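Local coordinates for protein aromatic amino acid aminotransferase I (Candida albicans WO-1, PDB 6HNU) that probably transfers the amino group of aromatic L-amino acids to 2-oxoglutarate with pyridoxal 5'-phosphate as cofactor, giving aromatic oxo-acids and L-glutamate, at residues B[8-16]-B[286-294]; B[95-103]-B[334-345]. One frame throughout, in Å; residues are numbered along the deposited sequence.

Contact 1: B[8-16]-B[286-294]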
loop_
_atom_site.group_PDB
_atom_site.type_symbol
_atom_site.label_atom_id
_atom_site.label_comp_id
_atom_site.label_asym_id
_atom_site.label_seq_id
_atom_site.Cartn_x
_atom_site.Cartn_y
_atom_site.Cartn_z
ATOM N N GLN B 8 15.414 25.575 -13.134
ATOM C CA GLN B 8 15.481 24.142 -12.762
ATOM C C GLN B 8 15.827 24.043 -11.269
ATOM O O GLN B 8 16.583 24.922 -10.764
ATOM C CB GLN B 8 16.533 23.391 -13.577
ATOM C CG GLN B 8 16.245 23.355 -15.074
ATOM C CD GLN B 8 15.064 22.485 -15.403
ATOM O OE1 GLN B 8 14.022 22.966 -15.847
ATOM N NE2 GLN B 8 15.226 21.189 -15.210
ATOM N N ALA B 9 15.325 22.989 -10.619
ATOM C CA ALA B 9 15.688 22.584 -9.239
ATOM C C ALA B 9 17.177 22.235 -9.195
ATOM O O ALA B 9 17.744 21.858 -10.234
ATOM C CB ALA B 9 14.854 21.404 -8.793
ATOM N N LYS B 10 17.784 22.334 -8.019
ATOM C CA LYS B 10 19.146 21.815 -7.789
ATOM C C LYS B 10 19.129 20.320 -8.036
ATOM O O LYS B 10 18.079 19.687 -7.867
ATOM C CB LYS B 10 19.641 22.118 -6.380
ATOM C CG LYS B 10 19.973 23.591 -6.158
ATOM C CD LYS B 10 20.835 23.828 -4.933
ATOM C CE LYS B 10 21.270 25.273 -4.793
ATOM N NZ LYS B 10 22.120 25.702 -5.927
ATOM N N ASP B 11 20.271 19.802 -8.459
ATOM C CA ASP B 11 20.535 18.349 -8.523
ATOM C C ASP B 11 20.730 17.854 -7.094
ATOM O O ASP B 11 21.753 18.190 -6.479
ATOM C CB ASP B 11 21.764 18.052 -9.384
ATOM C CG ASP B 11 21.923 16.567 -9.612
ATOM O OD1 ASP B 11 21.620 15.795 -8.683
ATOM O OD2 ASP B 11 22.341 16.203 -10.721
ATOM N N LEU B 12 19.789 17.073 -6.570
ATOM C CA LEU B 12 19.885 16.580 -5.177
ATOM C C LEU B 12 20.033 15.062 -5.180
ATOM O O LEU B 12 19.751 14.421 -4.145
ATOM C CB LEU B 12 18.648 17.057 -4.408
ATOM C CG LEU B 12 18.501 18.576 -4.291
ATOM C CD1 LEU B 12 17.251 18.953 -3.499
ATOM C CD2 LEU B 12 19.718 19.204 -3.635
ATOM N N THR B 13 20.476 14.467 -6.288
ATOM C CA THR B 13 20.526 12.982 -6.354
ATOM C C THR B 13 21.576 12.502 -5.341
ATOM O O THR B 13 21.402 11.414 -4.811
ATOM C CB THR B 13 20.631 12.464 -7.796
ATOM O OG1 THR B 13 21.794 13.048 -8.346
ATOM C CG2 THR B 13 19.417 12.780 -8.650
ATOM N N HIS B 14 22.521 13.342 -4.912
ATOM C CA HIS B 14 23.488 12.984 -3.840
ATOM C C HIS B 14 22.775 12.781 -2.481
ATOM O O HIS B 14 23.379 12.213 -1.547
ATOM C CB HIS B 14 24.624 14.028 -3.773
ATOM C CG HIS B 14 24.159 15.401 -3.393
ATOM N ND1 HIS B 14 23.567 16.254 -4.296
ATOM C CD2 HIS B 14 24.171 16.052 -2.219
ATOM C CE1 HIS B 14 23.269 17.392 -3.697
ATOM N NE2 HIS B 14 23.609 17.285 -2.418
ATOM N N LEU B 15 21.516 13.177 -2.322
ATOM C CA LEU B 15 20.826 12.984 -1.012
ATOM C C LEU B 15 20.038 11.667 -1.006
ATOM O O LEU B 15 19.569 11.247 0.085
ATOM C CB LEU B 15 19.943 14.204 -0.737
ATOM C CG LEU B 15 20.735 15.494 -0.535
ATOM C CD1 LEU B 15 19.791 16.637 -0.195
ATOM C CD2 LEU B 15 21.812 15.309 0.539
ATOM N N LEU B 16 19.898 11.012 -2.169
ATOM C CA LEU B 16 19.311 9.647 -2.215
ATOM C C LEU B 16 20.212 8.686 -1.437
ATOM O O LEU B 16 21.442 8.850 -1.481
ATOM C CB LEU B 16 19.179 9.177 -3.661
ATOM C CG LEU B 16 18.202 9.945 -4.531
ATOM C CD1 LEU B 16 18.436 9.608 -5.988
ATOM C CD2 LEU B 16 16.733 9.667 -4.143
ATOM N N LEU B 286 7.747 27.812 -1.242
ATOM C CA LEU B 286 9.004 28.542 -0.973
ATOM C C LEU B 286 10.173 27.910 -1.719
ATOM O O LEU B 286 11.291 28.433 -1.617
ATOM C CB LEU B 286 9.290 28.509 0.534
ATOM C CG LEU B 286 8.260 29.224 1.414
ATOM C CD1 LEU B 286 8.640 29.139 2.898
ATOM C CD2 LEU B 286 8.143 30.689 1.011
ATOM N N ASP B 287 9.954 26.777 -2.373
ATOM C CA ASP B 287 11.028 25.799 -2.664
ATOM C C ASP B 287 11.690 26.106 -4.013
ATOM O O ASP B 287 11.680 25.260 -4.869
ATOM C CB ASP B 287 10.500 24.368 -2.647
ATOM C CG ASP B 287 11.594 23.322 -2.791
ATOM O OD1 ASP B 287 12.784 23.622 -2.442
ATOM O OD2 ASP B 287 11.270 22.213 -3.259
ATOM N N VAL B 288 12.388 27.226 -4.113
ATOM C CA VAL B 288 13.110 27.610 -5.350
ATOM C C VAL B 288 14.133 26.528 -5.716
ATOM O O VAL B 288 14.346 26.352 -6.923
ATOM C CB VAL B 288 13.715 29.025 -5.237
ATOM C CG1 VAL B 288 12.629 30.056 -4.971
ATOM C CG2 VAL B 288 14.798 29.120 -4.186
ATOM N N GLU B 289 14.723 25.816 -4.747
ATOM C CA GLU B 289 15.829 24.855 -4.988
ATOM C C GLU B 289 15.311 23.424 -5.275
ATOM O O GLU B 289 16.124 22.591 -5.720
ATOM C CB GLU B 289 16.814 24.827 -3.817
ATOM C CG GLU B 289 17.451 26.178 -3.526
ATOM C CD GLU B 289 18.727 26.126 -2.702
ATOM O OE1 GLU B 289 19.036 25.069 -2.140
ATOM O OE2 GLU B 289 19.429 27.151 -2.659
ATOM N N GLY B 290 14.029 23.109 -5.049
ATOM C CA GLY B 290 13.527 21.728 -5.252
ATOM C C GLY B 290 13.995 20.758 -4.168
ATOM O O GLY B 290 14.094 19.575 -4.450
ATOM N N ARG B 291 14.211 21.221 -2.931
ATOM C CA ARG B 291 14.656 20.337 -1.831
ATOM C C ARG B 291 13.471 20.039 -0.897
ATOM O O ARG B 291 13.709 19.577 0.253
ATOM C CB ARG B 291 15.863 20.994 -1.158
ATOM C CG ARG B 291 15.549 22.315 -0.449
ATOM C CD ARG B 291 16.684 22.777 0.421
ATOM N NE ARG B 291 17.901 22.971 -0.363
ATOM C CZ ARG B 291 18.904 22.096 -0.478
ATOM N NH1 ARG B 291 19.934 22.396 -1.256
ATOM N NH2 ARG B 291 18.912 20.963 0.196
ATOM N N VAL B 292 12.244 20.347 -1.319
ATOM C CA VAL B 292 11.038 20.012 -0.498
ATOM C C VAL B 292 10.334 18.806 -1.134
ATOM O O VAL B 292 10.124 18.818 -2.365
ATOM C CB VAL B 292 10.091 21.201 -0.291
ATOM C CG1 VAL B 292 8.895 20.835 0.571
ATOM C CG2 VAL B 292 10.805 22.367 0.334
ATOM N N VAL B 293 9.925 17.851 -0.297
ATOM C CA VAL B 293 8.955 16.801 -0.679
ATOM C C VAL B 293 7.738 16.984 0.208
ATOM O O VAL B 293 7.897 17.009 1.441
ATOM C CB VAL B 293 9.559 15.395 -0.632
ATOM C CG1 VAL B 293 8.587 14.348 -1.146
ATOM C CG2 VAL B 293 10.843 15.327 -1.433
ATOM N N ARG B 294 6.586 17.122 -0.418
ATOM C CA ARG B 294 5.289 17.268 0.292
ATOM C C ARG B 294 4.506 15.953 0.226
ATOM O O ARG B 294 4.368 15.354 -0.867
ATOM C CB ARG B 294 4.493 18.437 -0.289
ATOM C CG ARG B 294 3.109 18.619 0.319
ATOM C CD ARG B 294 2.349 19.737 -0.363
ATOM N NE ARG B 294 1.151 20.123 0.351
ATOM C CZ ARG B 294 1.071 21.056 1.294
ATOM N NH1 ARG B 294 2.148 21.666 1.709
ATOM N NH2 ARG B 294 -0.081 21.310 1.882
HETATM O O HOH W 1 16.572 25.919 -8.249
#
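The guanidinium of R291 meets K10, L12 and L15 obliquely. CD of K10 and CD2 of L12 each come within 4.0 Å of R291 NH1. The carboxylate oxygen OE1 of E289 lies at the guanidinium edge, in its plane. R291 NE and NH1 both grip this one oxygen, side-on, at 3.0 Å each. The R291 chain bends at chi3 (59°), which turns the guanidinium back to E289. NH2 of R291 makes a salt bridge to D240 and bonds the carbonyl of F241, so the charge is probably balanced by two acids, E289 and D240.

K10 runs alongside E289 and points the same way. Its CE comes within 3.4 Å of E289 OE2, but NZ stays 4.5 Å from that oxygen, too far for a salt bridge. The backbones are tied by K10 N to E289 O (2.8 Å, 148° at the hydrogen). The donor sits above the carbonyl plane. L12 crosses R291 at about a right angle, and its CD1 rests 3.4 Å from R291 CB. A9 CB packs on G290 CA, where glycine closes the type I beta turn from D287 to G290. A water joins Q8 O to V288 O.

The turn leads into strand 292-297 of the large mixed sheet of the PLP-dependent aminotransferase fold. Helix 226-239 packs on E289 and R291. L12 and L15 touch L242 of strand 242-246, and Q314 of strand 309-314 bonds the carbonyls of K10 and G290.

Contact 2: B[95-103]-B[334-345]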
loop_
_atom_site.group_PDB
_atom_site.type_symbol
_atom_site.label_atom_id
_atom_site.label_comp_id
_atom_site.label_asym_id
_atom_site.label_seq_id
_atom_site.Cartn_x
_atom_site.Cartn_y
_atom_site.Cartn_z
ATOM N N ASP B 95 -13.679 12.302 -19.174
ATOM C CA ASP B 95 -12.544 12.451 -18.223
ATOM C C ASP B 95 -12.632 11.429 -17.086
ATOM O O ASP B 95 -11.941 11.643 -16.049
ATOM C CB ASP B 95 -12.489 13.892 -17.703
ATOM C CG ASP B 95 -12.440 14.927 -18.826
ATOM O OD1 ASP B 95 -11.549 14.820 -19.644
ATOM O OD2 ASP B 95 -13.296 15.826 -18.854
ATOM N N GLN B 96 -13.366 10.329 -17.280
ATOM C CA GLN B 96 -13.478 9.237 -16.260
ATOM C C GLN B 96 -12.377 8.197 -16.484
ATOM O O GLN B 96 -11.800 8.122 -17.591
ATOM C CB GLN B 96 -14.852 8.572 -16.329
ATOM C CG GLN B 96 -16.005 9.532 -16.049
ATOM C CD GLN B 96 -15.759 10.369 -14.815
ATOM O OE1 GLN B 96 -15.648 9.853 -13.702
ATOM N NE2 GLN B 96 -15.659 11.671 -15.001
ATOM N N ILE B 97 -12.062 7.408 -15.460
ATOM C CA ILE B 97 -11.083 6.299 -15.607
ATOM C C ILE B 97 -11.907 5.017 -15.606
ATOM O O ILE B 97 -12.211 4.463 -14.524
ATOM C CB ILE B 97 -9.945 6.346 -14.572
ATOM C CG1 ILE B 97 -9.578 7.784 -14.162
ATOM C CG2 ILE B 97 -8.750 5.605 -15.146
ATOM C CD1 ILE B 97 -8.828 7.927 -12.860
ATOM N N GLU B 98 -12.323 4.619 -16.802
ATOM C CA GLU B 98 -13.259 3.486 -17.004
ATOM C C GLU B 98 -12.637 2.249 -16.349
ATOM O O GLU B 98 -11.380 2.134 -16.347
ATOM C CB GLU B 98 -13.556 3.313 -18.501
ATOM C CG GLU B 98 -12.364 2.862 -19.331
ATOM C CD GLU B 98 -11.415 3.928 -19.822
ATOM O OE1 GLU B 98 -11.637 5.124 -19.509
ATOM O OE2 GLU B 98 -10.408 3.557 -20.477
ATOM N N LEU B 99 -13.472 1.379 -15.776
ATOM C CA LEU B 99 -12.977 0.283 -14.899
ATOM C C LEU B 99 -12.106 -0.700 -15.691
ATOM O O LEU B 99 -11.267 -1.350 -15.066
ATOM C CB LEU B 99 -14.140 -0.462 -14.250
ATOM C CG LEU B 99 -15.120 0.386 -13.445
ATOM C CD1 LEU B 99 -16.198 -0.517 -12.864
ATOM C CD2 LEU B 99 -14.388 1.167 -12.351
ATOM N N ALA B 100 -12.318 -0.860 -17.009
ATOM C CA ALA B 100 -11.473 -1.737 -17.839
ATOM C C ALA B 100 -10.002 -1.280 -17.720
ATOM O O ALA B 100 -9.115 -2.118 -17.847
ATOM C CB ALA B 100 -11.975 -1.720 -19.280
ATOM N N ARG B 101 -9.765 0.008 -17.465
ATOM C CA ARG B 101 -8.438 0.649 -17.287
ATOM C C ARG B 101 -8.125 0.882 -15.785
ATOM O O ARG B 101 -7.009 0.474 -15.347
ATOM C CB ARG B 101 -8.387 1.929 -18.117
ATOM C CG ARG B 101 -7.062 2.681 -18.092
ATOM C CD ARG B 101 -6.880 3.641 -19.282
ATOM N NE ARG B 101 -8.004 4.570 -19.300
ATOM C CZ ARG B 101 -7.999 5.793 -18.773
ATOM N NH1 ARG B 101 -6.887 6.296 -18.252
ATOM N NH2 ARG B 101 -9.112 6.517 -18.780
ATOM N N SER B 102 -9.038 1.445 -14.966
ATOM C CA SER B 102 -8.711 1.716 -13.533
ATOM C C SER B 102 -8.537 0.405 -12.737
ATOM O O SER B 102 -7.833 0.431 -11.722
ATOM C CB SER B 102 -9.732 2.664 -12.892
ATOM O OG SER B 102 -11.067 2.308 -13.225
ATOM N N LEU B 103 -9.160 -0.704 -13.141
ATOM C CA LEU B 103 -9.055 -2.032 -12.457
ATOM C C LEU B 103 -7.992 -2.927 -13.137
ATOM O O LEU B 103 -7.747 -4.058 -12.659
ATOM C CB LEU B 103 -10.434 -2.713 -12.436
ATOM C CG LEU B 103 -11.496 -2.026 -11.590
ATOM C CD1 LEU B 103 -12.741 -2.897 -11.520
ATOM C CD2 LEU B 103 -10.970 -1.729 -10.180
ATOM N N GLY B 334 -7.879 0.934 -7.594
ATOM C CA GLY B 334 -8.474 1.486 -8.824
ATOM C C GLY B 334 -9.849 2.036 -8.483
ATOM O O GLY B 334 -10.297 3.004 -9.102
ATOM N N PHE B 335 -10.538 1.398 -7.530
ATOM C CA PHE B 335 -11.850 1.902 -7.066
ATOM C C PHE B 335 -11.627 3.249 -6.394
ATOM O O PHE B 335 -12.364 4.177 -6.700
ATOM C CB PHE B 335 -12.572 0.917 -6.147
ATOM C CG PHE B 335 -13.058 -0.340 -6.828
ATOM C CD1 PHE B 335 -14.061 -0.279 -7.782
ATOM C CD2 PHE B 335 -12.566 -1.582 -6.466
ATOM C CE1 PHE B 335 -14.507 -1.442 -8.405
ATOM C CE2 PHE B 335 -13.003 -2.741 -7.089
ATOM C CZ PHE B 335 -13.996 -2.664 -8.046
ATOM N N SER B 336 -10.668 3.387 -5.457
ATOM C CA SER B 336 -10.427 4.700 -4.792
ATOM C C SER B 336 -10.087 5.758 -5.863
ATOM O O SER B 336 -10.612 6.896 -5.826
ATOM C CB SER B 336 -9.310 4.595 -3.759
ATOM O OG SER B 336 -9.742 3.830 -2.657
ATOM N N GLU B 337 -9.201 5.435 -6.794
ATOM C CA GLU B 337 -8.655 6.487 -7.693
ATOM C C GLU B 337 -9.727 6.880 -8.719
ATOM O O GLU B 337 -9.824 8.076 -9.075
ATOM C CB GLU B 337 -7.377 5.990 -8.357
ATOM C CG GLU B 337 -6.464 7.123 -8.710
ATOM C CD GLU B 337 -5.116 6.710 -9.268
ATOM O OE1 GLU B 337 -4.604 5.654 -8.874
ATOM O OE2 GLU B 337 -4.616 7.457 -10.111
ATOM N N ALA B 338 -10.488 5.896 -9.206
ATOM C CA ALA B 338 -11.582 6.136 -10.178
ATOM C C ALA B 338 -12.710 6.922 -9.492
ATOM O O ALA B 338 -13.212 7.904 -10.107
ATOM C CB ALA B 338 -12.079 4.838 -10.753
ATOM N N LEU B 339 -13.060 6.561 -8.249
ATOM C CA LEU B 339 -14.145 7.262 -7.526
ATOM C C LEU B 339 -13.658 8.649 -7.131
ATOM O O LEU B 339 -14.446 9.556 -7.241
ATOM C CB LEU B 339 -14.608 6.453 -6.318
ATOM C CG LEU B 339 -15.520 5.259 -6.621
ATOM C CD1 LEU B 339 -15.775 4.440 -5.350
ATOM C CD2 LEU B 339 -16.843 5.726 -7.228
ATOM N N ALA B 340 -12.395 8.845 -6.715
ATOM C CA ALA B 340 -11.867 10.184 -6.325
ATOM C C ALA B 340 -11.857 11.087 -7.559
ATOM O O ALA B 340 -12.304 12.232 -7.514
ATOM C CB ALA B 340 -10.478 10.062 -5.701
ATOM N N ASN B 341 -11.344 10.582 -8.653
ATOM C CA ASN B 341 -11.359 11.307 -9.946
ATOM C C ASN B 341 -12.805 11.725 -10.321
ATOM O O ASN B 341 -12.988 12.876 -10.759
ATOM C CB ASN B 341 -10.710 10.473 -11.023
ATOM C CG ASN B 341 -10.662 11.201 -12.346
ATOM O OD1 ASN B 341 -9.902 12.151 -12.522
ATOM N ND2 ASN B 341 -11.495 10.768 -13.264
ATOM N N ALA B 342 -13.771 10.830 -10.179
ATOM C CA ALA B 342 -15.197 11.080 -10.530
ATOM C C ALA B 342 -15.761 12.176 -9.620
ATOM O O ALA B 342 -16.308 13.147 -10.140
ATOM C CB ALA B 342 -15.969 9.809 -10.462
ATOM N N LEU B 343 -15.515 12.086 -8.306
ATOM C CA LEU B 343 -15.996 13.088 -7.335
ATOM C C LEU B 343 -15.344 14.436 -7.643
ATOM O O LEU B 343 -16.084 15.418 -7.749
ATOM C CB LEU B 343 -15.747 12.588 -5.907
ATOM C CG LEU B 343 -16.075 13.591 -4.808
ATOM C CD1 LEU B 343 -16.489 12.860 -3.527
ATOM C CD2 LEU B 343 -14.891 14.505 -4.558
ATOM N N LEU B 344 -14.023 14.498 -7.835
ATOM C CA LEU B 344 -13.315 15.786 -7.975
ATOM C C LEU B 344 -13.728 16.471 -9.280
ATOM O O LEU B 344 -13.848 17.707 -9.272
ATOM C CB LEU B 344 -11.804 15.553 -7.887
ATOM C CG LEU B 344 -11.294 15.112 -6.503
ATOM C CD1 LEU B 344 -9.892 14.566 -6.612
ATOM C CD2 LEU B 344 -11.335 16.251 -5.505
ATOM N N ARG B 345 -13.909 15.705 -10.353
ATOM C CA ARG B 345 -14.270 16.256 -11.686
ATOM C C ARG B 345 -15.748 16.635 -11.709
ATOM O O ARG B 345 -16.076 17.614 -12.391
ATOM C CB ARG B 345 -13.901 15.257 -12.772
ATOM C CG ARG B 345 -12.393 15.233 -12.972
ATOM C CD ARG B 345 -11.910 14.278 -14.022
ATOM N NE ARG B 345 -10.474 14.452 -14.192
ATOM C CZ ARG B 345 -9.913 15.398 -14.941
ATOM N NH1 ARG B 345 -10.676 16.254 -15.614
ATOM N NH2 ARG B 345 -8.595 15.491 -15.011
HETATM O O HOH W 2 -13.483 16.787 -15.942
HETATM O O HOH W 3 -13.354 8.387 -12.855
HETATM O O HOH W 4 -17.025 13.183 -12.790
#
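I97, L103 and Q96 bring much of the buried surface on segment 95-103, and each meets helix 334-377 differently. I97 crosses N341, with CD1 3.7 Å from N341 CB and CG1 beside the amide nitrogen. L103 lays CD2 over one face of the F335 ring, 3.8 Å from its centroid and 9° off the normal, a CH-pi contact. Its CD1 reaches the rim at F335 CZ. F55 meets the F335 ring edge-to-face, and L306 of the second subunit packs on F335.

Q96 bends at chi2 (-48°), bringing OE1 to 3.3 Å from A342 CB. One water takes bonds from I97 N and N341 ND2 and gives bonds to Q96 OE1 and A338 O. Q96 NE2 bonds the carbonyl of P94.

N341 ND2 also donates to D95 O (3.0 Å, 163°), in the carbonyl plane and on a lone pair. At the start of the helix, CA of G334 comes 3.1 Å from S102 O in a CA-H...O contact.

The N341 amide is fixed at both ends, because R345 NE donates to its OD1. R345 NH2 bonds the backbone carbonyl of E113 and the side-chain oxygen of Q116. Its NH1 bonds a TRS molecule, probably from the crystallisation liquor. D95 OD2 lies 4.2 Å from R345 NH1, well out of the guanidinium plane, so no N-H points at it. The charges probably attract weakly, and a water bridges them.

Contact 1 and contact 2 do not touch. Their centres are 31 Å apart, and their nearest atoms about 14 Å. Their segments alternate along the chain: 8-16, 95-103, 286-294, then 334-345. Each therefore joins an early part of the chain to a much later one. Contact 1 sets the N-terminal arm against the start of strand 292-297, in the large mixed sheet, away from the annotated sites. Contact 2 sets helix 99-102 and the loop before it against the start of the long helix 334-377. There L103 and G334 make backbone hydrogen bonds to the second subunit, so contact 2 forms part of the dimer interface. The side chain of L103 is about 11 Å from a bound pyridoxal-5'-phosphate.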